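Local structure of possible flavin reductase (Haemophilus somnus 129PT, 2R0X) at residues A18-T23 with L68-L73; V22-E27 with T104-L109; G32-A37 with S79-F84. The protein probably binds FMN and reduces flavins at the expense of NADPH, as a putative reductase built on a split-barrel fold. One frame throughout, in Å; residues are numbered along the deposited sequence. Where two conformers were deposited one is given.

Interaction 1: residues A18-T23 with L68-L73; sequences AVHIVT and LMVNTL
Two neighbouring antiparallel strands of the split beta-barrel meet here, and their pairing runs from His20 against Thr72 to Thr23 against Met69. The axes of strands 20-23 and 68-72 diverge by 19° from exact antiparallel. Ile21 and Thr23 form the hydrogen-bonded pairs with Asn71 and Met69, while His20-Thr72 and Val22-Val70 are non-hydrogen-bonded. Past the last bridge, Leu73 N still donates to Val19 O at 2.9 Å. The carbonyl of Ile21 is gripped twice by one residue: Asn71 N and Asn71 ND2 each lie 2.9 Å from Ile21 O and approach from opposite faces of its plane. Asn71 CG stands beside its own backbone N (chi1 -60°), which runs the amide back along its strand with ND2 on the side of strand 20-23, where it reaches that oxygen. The other end of the amide, OD1, accepts from Leu109 N and Asn115 ND2, so the buried group is held at both ends.

Side chains alternate between the two faces of this FMN-binding-type barrel sheet. On the face of His20, Val22, Val70 and Thr72, the imidazole and the Thr72 side chain lie side by side, and a hydrogen bond of 2.9 Å joins His20 ND1 to Thr72 OG1, which sits at the ring edge, in plane. Val70 CG1 packs obliquely against the same ring, 3.5 Å from His20 ND1. Leu15 of the second subunit also packs on His20, bringing this part of the sheet to the dimer interface. On the face of Ile21 and Thr23, Thr23 OG1 passes Met69 CB at 3.3 Å on its way to a hydrogen bond with Pro107 O, whereas the selenomethionine chain bends away. Leu73 spreads its methyls over Val19 and Ile21, with CD2 3.9 Å from Ile21 CD1, and also touches Ser81 of helix 78-84.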
loop_
_atom_site.group_PDB
_atom_site.type_symbol
_atom_site.label_atom_id
_atom_site.label_comp_id
_atom_site.label_asym_id
_atom_site.label_seq_id
_atom_site.Cartn_x
_atom_site.Cartn_y
_atom_site.Cartn_z
ATOM N N ALA A 18 3.859 4.923 -4.209
ATOM C CA ALA A 18 4.140 6.207 -3.600
ATOM C C ALA A 18 5.263 6.016 -2.595
ATOM O O ALA A 18 5.548 4.936 -2.130
ATOM C CB ALA A 18 2.918 6.808 -2.949
ATOM N N VAL A 19 5.960 7.104 -2.281
ATOM C CA VAL A 19 7.078 7.114 -1.376
ATOM C C VAL A 19 6.785 8.082 -0.257
ATOM O O VAL A 19 6.321 9.188 -0.470
ATOM C CB VAL A 19 8.372 7.528 -2.096
ATOM C CG1 VAL A 19 9.570 7.418 -1.146
ATOM C CG2 VAL A 19 8.631 6.682 -3.347
ATOM N N HIS A 20 7.037 7.655 0.964
ATOM C CA HIS A 20 6.727 8.425 2.162
ATOM C C HIS A 20 7.940 8.441 3.080
ATOM O O HIS A 20 8.775 7.504 3.081
ATOM C CB HIS A 20 5.572 7.775 2.929
ATOM C CG HIS A 20 4.462 7.311 2.094
ATOM N ND1 HIS A 20 3.388 8.106 1.781
ATOM C CD2 HIS A 20 4.299 6.125 1.475
ATOM C CE1 HIS A 20 2.615 7.415 0.963
ATOM N NE2 HIS A 20 3.142 6.211 0.762
ATOM N N ILE A 21 8.053 9.476 3.912
ATOM C CA ILE A 21 8.978 9.479 5.022
ATOM C C ILE A 21 8.118 9.474 6.292
ATOM O O ILE A 21 7.258 10.367 6.481
ATOM C CB ILE A 21 9.966 10.634 4.987
ATOM C CG1 ILE A 21 10.907 10.452 3.796
ATOM C CG2 ILE A 21 10.773 10.668 6.292
ATOM C CD1 ILE A 21 11.808 11.664 3.511
ATOM N N VAL A 22 8.246 8.423 7.084
ATOM C CA VAL A 22 7.419 8.198 8.263
ATOM C C VAL A 22 8.239 8.624 9.456
ATOM O O VAL A 22 9.327 8.117 9.665
ATOM C CB VAL A 22 7.020 6.726 8.334
ATOM C CG1 VAL A 22 6.225 6.450 9.640
ATOM C CG2 VAL A 22 6.194 6.342 7.064
ATOM N N THR A 23 7.703 9.526 10.280
ATOM C CA THR A 23 8.483 10.112 11.367
ATOM C C THR A 23 7.724 10.004 12.682
ATOM O O THR A 23 6.532 9.799 12.738
ATOM C CB THR A 23 8.725 11.595 11.096
ATOM O OG1 THR A 23 7.481 12.260 11.071
ATOM C CG2 THR A 23 9.480 11.816 9.779
ATOM N N LEU A 68 2.811 8.746 14.808
ATOM C CA LEU A 68 3.690 8.896 13.658
ATOM C C LEU A 68 3.041 9.885 12.704
ATOM O O LEU A 68 1.847 10.108 12.712
ATOM C CB LEU A 68 3.994 7.557 12.988
ATOM C CG LEU A 68 2.893 6.707 12.408
ATOM C CD1 LEU A 68 2.379 7.244 11.089
ATOM C CD2 LEU A 68 3.417 5.300 12.182
HETATM N N MSE A 69 3.887 10.410 11.821
HETATM C CA MSE A 69 3.471 11.234 10.688
HETATM C C MSE A 69 3.847 10.522 9.399
HETATM O O MSE A 69 5.010 10.120 9.257
HETATM C CB MSE A 69 4.213 12.561 10.754
HETATM C CG MSE A 69 3.893 13.524 9.620
HETATM SE SE MSE A 69 2.277 14.548 9.777
HETATM C CE MSE A 69 2.858 15.507 11.380
ATOM N N VAL A 70 2.896 10.367 8.482
ATOM C CA VAL A 70 3.210 9.904 7.133
ATOM C C VAL A 70 3.377 11.154 6.269
ATOM O O VAL A 70 2.433 11.898 6.073
ATOM C CB VAL A 70 2.125 8.989 6.550
ATOM C CG1 VAL A 70 2.447 8.596 5.120
ATOM C CG2 VAL A 70 2.004 7.721 7.431
ATOM N N ASN A 71 4.596 11.362 5.785
ATOM C CA ASN A 71 4.909 12.489 4.887
ATOM C C ASN A 71 5.098 11.971 3.466
ATOM O O ASN A 71 6.153 11.380 3.156
ATOM C CB ASN A 71 6.209 13.164 5.366
ATOM C CG ASN A 71 6.111 13.688 6.767
ATOM O OD1 ASN A 71 5.483 14.725 7.011
ATOM N ND2 ASN A 71 6.726 12.988 7.706
ATOM N N THR A 72 4.062 12.104 2.672
ATOM C CA THR A 72 4.102 11.590 1.294
ATOM C C THR A 72 4.889 12.562 0.419
ATOM O O THR A 72 4.696 13.776 0.537
ATOM C CB THR A 72 2.670 11.421 0.787
ATOM O OG1 THR A 72 1.930 10.600 1.683
ATOM C CG2 THR A 72 2.658 10.803 -0.652
ATOM N N LEU A 73 5.819 12.049 -0.371
ATOM C CA LEU A 73 6.814 12.876 -1.035
ATOM C C LEU A 73 6.378 13.359 -2.415
ATOM O O LEU A 73 5.720 12.644 -3.173
ATOM C CB LEU A 73 8.133 12.122 -1.151
ATOM C CG LEU A 73 8.796 11.677 0.152
ATOM C CD1 LEU A 73 10.143 11.099 -0.126
ATOM C CD2 LEU A 73 8.866 12.786 1.195
#

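Interaction 2: residues V22-E27 with T104-L109; sequences VTTSGE and TGSPML
Thr23 holds OG1 between its backbone N and carbonyl carbon (chi1 63°), which turns the hydroxyl toward Pro107, while Ser106 swings OG beside its own N (chi1 -61°), back over the turn. Thr23 OG1 donates to Pro107 O at 2.7 Å, in the carbonyl plane and on a lone pair, with a C=O...donor angle of 133°. The proline ring packs against the strand, Pro107 CD lying 3.4 Å from Thr24 O. The same CD is 3.5 Å from Thr23 OG1. Farther along, Ser25 CB packs on the backbone, 3.2 Å from Gly105 O.

The loop begins with an ST turn, in which Thr104 OG1 accepts from Ser106 N at 3.0 Å. Ser106 OG donates to the same oxygen at 2.9 Å, and Asp117 OD1 is a further partner of Thr104 OG1. Trp99 of the short strand 99-100 touches both Thr23 and Pro107. No backbone-to-backbone hydrogen bond joins the two segments; the cross-link between them is the Thr23 hydroxyl on Pro107 O. Since that oxygen also takes a weak bond from Asn71 ND2, side chains of two adjacent strands hold the loop through one carbonyl.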
loop_
_atom_site.group_PDB
_atom_site.type_symbol
_atom_site.label_atom_id
_atom_site.label_comp_id
_atom_site.label_asym_id
_atom_site.label_seq_id
_atom_site.Cartn_x
_atom_site.Cartn_y
_atom_site.Cartn_z
ATOM N N VAL A 22 8.246 8.423 7.084
ATOM C CA VAL A 22 7.419 8.198 8.263
ATOM C C VAL A 22 8.239 8.624 9.456
ATOM O O VAL A 22 9.327 8.117 9.665
ATOM C CB VAL A 22 7.020 6.726 8.334
ATOM C CG1 VAL A 22 6.225 6.450 9.640
ATOM C CG2 VAL A 22 6.194 6.342 7.064
ATOM N N THR A 23 7.703 9.526 10.280
ATOM C CA THR A 23 8.483 10.112 11.367
ATOM C C THR A 23 7.724 10.004 12.682
ATOM O O THR A 23 6.532 9.799 12.738
ATOM C CB THR A 23 8.725 11.595 11.096
ATOM O OG1 THR A 23 7.481 12.260 11.071
ATOM C CG2 THR A 23 9.480 11.816 9.779
ATOM N N THR A 24 8.485 10.193 13.758
ATOM C CA THR A 24 7.952 10.284 15.103
ATOM C C THR A 24 8.921 11.171 15.901
ATOM O O THR A 24 10.036 11.474 15.471
ATOM C CB THR A 24 7.732 8.895 15.755
ATOM O OG1 THR A 24 6.934 9.037 16.929
ATOM C CG2 THR A 24 9.044 8.197 16.111
ATOM N N SER A 25 8.466 11.545 17.096
ATOM C CA SER A 25 9.157 12.488 17.972
ATOM C C SER A 25 9.561 11.866 19.279
ATOM O O SER A 25 8.760 11.129 19.871
ATOM C CB SER A 25 8.169 13.546 18.387
ATOM O OG SER A 25 7.321 12.951 19.361
ATOM N N GLY A 26 10.673 12.342 19.839
ATOM C CA GLY A 26 11.240 11.674 20.971
ATOM C C GLY A 26 12.026 12.689 21.760
ATOM O O GLY A 26 12.166 13.854 21.357
ATOM N N GLU A 27 12.489 12.220 22.907
ATOM C CA GLU A 27 13.500 12.885 23.705
ATOM C C GLU A 27 14.829 12.549 23.058
ATOM O O GLU A 27 15.671 13.440 22.872
ATOM C CB GLU A 27 13.440 12.362 25.130
ATOM C CG GLU A 27 14.188 13.191 26.168
ATOM C CD GLU A 27 13.605 12.991 27.554
ATOM O OE1 GLU A 27 12.370 12.888 27.639
ATOM O OE2 GLU A 27 14.365 12.942 28.548
ATOM N N THR A 104 0.443 15.584 16.925
ATOM C CA THR A 104 1.118 14.578 17.754
ATOM C C THR A 104 2.524 14.931 18.214
ATOM O O THR A 104 3.058 14.277 19.088
ATOM C CB THR A 104 1.174 13.225 17.084
ATOM O OG1 THR A 104 2.128 13.266 16.031
ATOM C CG2 THR A 104 -0.193 12.723 16.622
ATOM N N GLY A 105 3.136 15.928 17.583
ATOM C CA GLY A 105 4.539 16.170 17.765
ATOM C C GLY A 105 5.441 15.422 16.804
ATOM O O GLY A 105 6.634 15.761 16.691
ATOM N N SER A 106 4.891 14.462 16.060
ATOM C CA SER A 106 5.670 13.802 15.029
ATOM C C SER A 106 6.077 14.854 13.982
ATOM O O SER A 106 5.251 15.706 13.596
ATOM C CB SER A 106 4.848 12.707 14.348
ATOM O OG SER A 106 4.465 11.734 15.286
ATOM N N PRO A 107 7.316 14.837 13.497
ATOM C CA PRO A 107 7.762 15.891 12.580
ATOM C C PRO A 107 7.030 15.878 11.233
ATOM O O PRO A 107 6.966 14.855 10.548
ATOM C CB PRO A 107 9.235 15.578 12.391
ATOM C CG PRO A 107 9.623 14.766 13.530
ATOM C CD PRO A 107 8.430 14.032 13.980
HETATM N N MSE A 108 6.465 17.036 10.888
HETATM C CA MSE A 108 5.807 17.278 9.632
HETATM C C MSE A 108 6.770 17.839 8.629
HETATM O O MSE A 108 7.351 18.901 8.849
HETATM C CB MSE A 108 4.668 18.265 9.797
HETATM C CG MSE A 108 3.726 18.298 8.626
HETATM SE SE MSE A 108 2.593 19.821 8.442
HETATM C CE MSE A 108 3.539 20.743 7.068
ATOM N N LEU A 109 6.951 17.148 7.510
ATOM C CA LEU A 109 7.840 17.583 6.465
ATOM C C LEU A 109 7.175 18.727 5.701
ATOM O O LEU A 109 6.110 18.575 5.097
ATOM C CB LEU A 109 8.081 16.404 5.496
ATOM C CG LEU A 109 8.933 16.717 4.243
ATOM C CD1 LEU A 109 10.280 17.271 4.621
ATOM C CD2 LEU A 109 9.065 15.467 3.419
#

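Interaction 3: residues G32-A37 with S79-F84; sequences GFTASA and SLSNIF
Ser81 makes the first firm contact with strand 32-35, through its backbone carbonyl and the side chain of Thr34. Here helix 78-84 lies across a strand of the split barrel, the axes of the two short segments being 6.9 Å apart at closest approach with their directions 117° apart. Thr34 OG1 donates to Ser81 O at 2.7 Å, in the carbonyl plane and on a lone pair. Thr34 sets OG1 beside its own backbone N (chi1 -58°), facing the helix, and the other branch, CG2, packs 3.5 Å from Ser81 OG. That serine hydroxyl has its polar partner elsewhere, in Tyr155 OH.

One helical turn after Leu80, Phe84 meets the strand with both backbone and ring. Its N donates to Leu80 O within the helix, and the same Leu80 O lies at the edge of the Phe84 ring, in plane. Thr34 N donates to Phe84 O at 3.0 Å, a bond fairly straight at the hydrogen (154°) but reaching the oxygen from above the carbonyl plane. With this bond, the backbone N and the hydroxyl of Thr34 are both spent on helix carbonyls. The fit beside them is tight: Thr34 OG1 comes within 3.0 Å of Phe84 CB. Phe33 CA makes a CH...O contact with Phe84 O, while the Phe33 side chain starts away from the helix and its ring packs edge-to-face with Phe62. The Phe84 ring runs on past Thr34 to Gly32, with Ile21 and Phe94 also against it. Gly32 presents bare backbone there, its C lying at the ring edge, 3.7 Å from Phe84 CD2.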
loop_
_atom_site.group_PDB
_atom_site.type_symbol
_atom_site.label_atom_id
_atom_site.label_comp_id
_atom_site.label_asym_id
_atom_site.label_seq_id
_atom_site.Cartn_x
_atom_site.Cartn_y
_atom_site.Cartn_z
ATOM N N GLY A 32 12.937 8.972 11.874
ATOM C CA GLY A 32 12.084 8.671 10.725
ATOM C C GLY A 32 12.724 7.676 9.804
ATOM O O GLY A 32 13.892 7.341 9.946
ATOM N N PHE A 33 11.958 7.229 8.820
ATOM C CA PHE A 33 12.410 6.267 7.833
ATOM C C PHE A 33 11.574 6.388 6.567
ATOM O O PHE A 33 10.413 6.715 6.604
ATOM C CB PHE A 33 12.387 4.819 8.373
ATOM C CG PHE A 33 11.009 4.275 8.665
ATOM C CD1 PHE A 33 10.377 4.554 9.859
ATOM C CD2 PHE A 33 10.328 3.448 7.768
ATOM C CE1 PHE A 33 9.132 4.065 10.158
ATOM C CE2 PHE A 33 9.034 2.951 8.101
ATOM C CZ PHE A 33 8.464 3.279 9.288
ATOM N N THR A 34 12.206 6.056 5.446
ATOM C CA THR A 34 11.510 5.988 4.154
ATOM C C THR A 34 10.684 4.710 4.081
ATOM O O THR A 34 11.191 3.629 4.401
ATOM C CB THR A 34 12.504 6.076 3.007
ATOM O OG1 THR A 34 13.221 7.292 3.150
ATOM C CG2 THR A 34 11.816 6.058 1.645
ATOM N N ALA A 35 9.447 4.832 3.611
ATOM C CA ALA A 35 8.551 3.675 3.455
ATOM C C ALA A 35 7.775 3.754 2.167
ATOM O O ALA A 35 7.348 4.818 1.739
ATOM C CB ALA A 35 7.555 3.636 4.610
ATOM N N SER A 36 7.539 2.586 1.593
ATOM C CA SER A 36 6.571 2.438 0.516
ATOM C C SER A 36 5.323 1.646 0.942
ATOM O O SER A 36 4.256 1.758 0.303
ATOM C CB SER A 36 7.205 1.745 -0.684
ATOM O OG SER A 36 7.897 0.570 -0.280
ATOM N N ALA A 37 5.440 0.831 1.992
ATOM C CA ALA A 37 4.361 -0.092 2.417
ATOM C C ALA A 37 3.419 0.653 3.367
ATOM O O ALA A 37 3.439 0.448 4.580
ATOM C CB ALA A 37 4.950 -1.344 3.023
ATOM N N SER A 79 16.013 12.821 -3.317
ATOM C CA SER A 79 17.217 12.765 -2.475
ATOM C C SER A 79 16.805 12.527 -1.036
ATOM O O SER A 79 17.388 11.698 -0.359
ATOM C CB SER A 79 18.098 14.018 -2.631
ATOM O OG SER A 79 19.193 14.027 -1.729
ATOM N N LEU A 80 15.763 13.218 -0.583
ATOM C CA LEU A 80 15.321 13.050 0.793
ATOM C C LEU A 80 14.895 11.600 1.047
ATOM O O LEU A 80 15.167 11.022 2.112
ATOM C CB LEU A 80 14.229 14.057 1.126
ATOM C CG LEU A 80 13.993 14.284 2.595
ATOM C CD1 LEU A 80 15.203 14.946 3.264
ATOM C CD2 LEU A 80 12.747 15.156 2.706
ATOM N N SER A 81 14.189 11.009 0.086
ATOM C CA SER A 81 13.834 9.608 0.151
ATOM C C SER A 81 15.072 8.738 0.382
ATOM O O SER A 81 15.118 7.876 1.284
ATOM C CB SER A 81 13.161 9.194 -1.153
ATOM O OG SER A 81 12.911 7.812 -1.172
ATOM N N ASN A 82 16.110 8.937 -0.425
ATOM C CA ASN A 82 17.330 8.171 -0.250
ATOM C C ASN A 82 17.964 8.418 1.106
ATOM O O ASN A 82 18.435 7.475 1.750
ATOM C CB ASN A 82 18.329 8.508 -1.378
ATOM C CG ASN A 82 17.910 7.955 -2.725
ATOM O OD1 ASN A 82 16.979 7.151 -2.827
ATOM N ND2 ASN A 82 18.630 8.361 -3.774
ATOM N N ILE A 83 18.017 9.652 1.555
ATOM C CA ILE A 83 18.623 9.965 2.827
ATOM C C ILE A 83 17.932 9.241 3.992
ATOM O O ILE A 83 18.597 8.711 4.890
ATOM C CB ILE A 83 18.593 11.505 3.019
ATOM C CG1 ILE A 83 19.664 12.149 2.130
ATOM C CG2 ILE A 83 18.702 11.915 4.507
ATOM C CD1 ILE A 83 19.418 13.639 1.918
ATOM N N PHE A 84 16.612 9.206 3.961
ATOM C CA PHE A 84 15.853 8.538 5.009
ATOM C C PHE A 84 15.748 7.007 4.873
ATOM O O PHE A 84 15.188 6.342 5.716
ATOM C CB PHE A 84 14.479 9.192 5.169
ATOM C CG PHE A 84 14.490 10.381 6.095
ATOM C CD1 PHE A 84 14.781 11.648 5.636
ATOM C CD2 PHE A 84 14.137 10.194 7.435
ATOM C CE1 PHE A 84 14.792 12.716 6.545
ATOM C CE2 PHE A 84 14.136 11.266 8.287
ATOM C CZ PHE A 84 14.445 12.538 7.817
#

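How the interactions relate
Strand 17-25 joins interactions 1 and 2: Val22 and Thr23 belong to both, and the contact centres lie about 11 Å apart. The end of the Met69 side chain packs on the backbone of Ser106, bringing strand 67-72 against the loop of 104-109. Interaction 3 sits about 8 Å from interaction 1 and about 14 Å from interaction 2, on strand 30-43, another neighbour of 17-25; Val22 N to Phe33 O connects the two strands. Along the chain, interactions 1 and 3 alternate, while interaction 3 falls wholly between the segments of interaction 2. Residues distant in sequence are thus gathered around one barrel strand, flanked by helix 78-84 and the 104-109 loop.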